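Local coordinates for HD-GYP domain-containing protein (Bdellovibrio bacteriovorus, PDB 3TM8) that binds a pair of iron ions in an HD-GYP domain and probably belongs to the cyclic-di-GMP phosphodiesterase class, at residues A[313-316]-A[317-321]. Sequence-based numbering, arbitrary orientation. Where two conformers were deposited one is given.
Sequences HPLQ and HIQHL
P314 lays its ring over one face of the H317 imidazole. P314 CG stands 3.8 Å from the centroid of the H317 ring, 13° off the normal, a CH-pi contact. P314 is the N-cap of helix 315-325 and H317 lies in its first turn. The carbonyl O of P314 accepts from I318 N at 3.2 Å, and weakly from H317 N. Q316 runs beside H317 and points the same way. Q316 CG sits between the backbone N and carbonyl carbon (chi1 63°), which brings it to 3.9 Å from H317 CD2. The Q316 amide plane stands 79° from the imidazole plane. At the other end of Q316, the backbone O accepts from H320 N at 3.0 Å. A water also donates to Q316 O; it accepts from Q319 NE2 and lies over one face of the H320 ring. L315 reaches Q319, four residues on: L315 CG and CD2 each lie 3.7 Å from Q319 OE1, on the exposed side of the helix. The buried H317 ring is tied by ND1 to S283 OG of helix 276-293, which also meets H313 and P314. Helix 167-185 packs against H317 and H320, while helix 301-308 covers I318 and touches L315.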
loop_
_atom_site.group_PDB
_atom_site.type_symbol
_atom_site.label_atom_id
_atom_site.label_comp_id
_atom_site.label_asym_id
_atom_site.label_seq_id
_atom_site.Cartn_x
_atom_site.Cartn_y
_atom_site.Cartn_z
ATOM N N HIS A 313 4.244 -10.655 -18.429
ATOM C CA HIS A 313 2.924 -10.089 -18.119
ATOM C C HIS A 313 2.134 -9.825 -19.385
ATOM O O HIS A 313 2.718 -9.559 -20.429
ATOM C CB HIS A 313 3.059 -8.791 -17.327
ATOM C CG HIS A 313 3.942 -8.921 -16.130
ATOM N ND1 HIS A 313 3.502 -9.445 -14.932
ATOM C CD2 HIS A 313 5.249 -8.613 -15.951
ATOM C CE1 HIS A 313 4.498 -9.442 -14.063
ATOM N NE2 HIS A 313 5.571 -8.953 -14.661
ATOM N N PRO A 314 0.799 -9.876 -19.295
ATOM C CA PRO A 314 0.020 -9.650 -20.518
ATOM C C PRO A 314 0.270 -8.255 -21.075
ATOM O O PRO A 314 0.236 -7.266 -20.334
ATOM C CB PRO A 314 -1.430 -9.766 -20.040
ATOM C CG PRO A 314 -1.351 -10.556 -18.762
ATOM C CD PRO A 314 -0.065 -10.113 -18.124
ATOM N N LEU A 315 0.498 -8.165 -22.381
ATOM C CA LEU A 315 0.762 -6.872 -22.986
ATOM C C LEU A 315 -0.378 -5.893 -22.704
ATOM O O LEU A 315 -0.132 -4.713 -22.472
ATOM C CB LEU A 315 1.006 -7.001 -24.493
ATOM C CG LEU A 315 1.246 -5.701 -25.264
ATOM C CD1 LEU A 315 2.495 -4.961 -24.758
ATOM C CD2 LEU A 315 1.313 -5.966 -26.771
ATOM N N GLN A 316 -1.622 -6.368 -22.720
ATOM C CA GLN A 316 -2.735 -5.456 -22.447
ATOM C C GLN A 316 -2.647 -4.813 -21.055
ATOM O O GLN A 316 -3.021 -3.652 -20.881
ATOM C CB GLN A 316 -4.110 -6.102 -22.691
ATOM C CG GLN A 316 -4.473 -7.287 -21.804
ATOM C CD GLN A 316 -4.079 -8.621 -22.403
ATOM O OE1 GLN A 316 -3.017 -8.755 -23.002
ATOM N NE2 GLN A 316 -4.944 -9.613 -22.255
ATOM N N HIS A 317 -2.156 -5.556 -20.068
ATOM C CA HIS A 317 -1.986 -4.970 -18.741
ATOM C C HIS A 317 -0.926 -3.887 -18.776
ATOM O O HIS A 317 -1.106 -2.813 -18.204
ATOM C CB HIS A 317 -1.562 -6.018 -17.721
ATOM C CG HIS A 317 -2.631 -7.002 -17.375
ATOM N ND1 HIS A 317 -2.490 -7.916 -16.352
ATOM C CD2 HIS A 317 -3.850 -7.226 -17.917
ATOM C CE1 HIS A 317 -3.579 -8.658 -16.275
ATOM N NE2 HIS A 317 -4.417 -8.265 -17.218
ATOM N N ILE A 318 0.188 -4.179 -19.436
ATOM C CA ILE A 318 1.286 -3.226 -19.461
ATOM C C ILE A 318 0.885 -1.955 -20.207
ATOM O O ILE A 318 1.190 -0.853 -19.762
ATOM C CB ILE A 318 2.570 -3.851 -20.031
ATOM C CG1 ILE A 318 3.006 -5.007 -19.133
ATOM C CG2 ILE A 318 3.675 -2.813 -20.129
ATOM C CD1 ILE A 318 2.947 -4.668 -17.647
ATOM N N GLN A 319 0.173 -2.110 -21.315
ATOM C CA GLN A 319 -0.319 -0.955 -22.059
ATOM C C GLN A 319 -1.302 -0.122 -21.233
ATOM O O GLN A 319 -1.205 1.105 -21.189
ATOM C CB GLN A 319 -0.973 -1.402 -23.368
ATOM C CG GLN A 319 0.003 -2.092 -24.313
ATOM C CD GLN A 319 -0.632 -2.569 -25.607
ATOM O OE1 GLN A 319 0.011 -2.549 -26.650
ATOM N NE2 GLN A 319 -1.883 -3.024 -25.542
ATOM N N HIS A 320 -2.250 -0.784 -20.577
ATOM C CA HIS A 320 -3.204 -0.062 -19.739
ATOM C C HIS A 320 -2.480 0.672 -18.605
ATOM O O HIS A 320 -2.807 1.819 -18.298
ATOM C CB HIS A 320 -4.262 -1.003 -19.156
ATOM C CG HIS A 320 -5.343 -1.397 -20.119
ATOM N ND1 HIS A 320 -5.914 -0.517 -21.015
ATOM C CD2 HIS A 320 -5.980 -2.577 -20.296
ATOM C CE1 HIS A 320 -6.849 -1.142 -21.709
ATOM N NE2 HIS A 320 -6.911 -2.392 -21.289
ATOM N N LEU A 321 -1.518 0.006 -17.963
ATOM C CA LEU A 321 -0.780 0.609 -16.855
ATOM C C LEU A 321 0.029 1.800 -17.333
ATOM O O LEU A 321 0.096 2.831 -16.658
ATOM C CB LEU A 321 0.100 -0.427 -16.152
ATOM C CG LEU A 321 -0.702 -1.401 -15.281
ATOM C CD1 LEU A 321 0.066 -2.688 -14.988
ATOM C CD2 LEU A 321 -1.172 -0.731 -13.982
HETATM O O HOH W 1 -4.179 -2.596 -23.583
#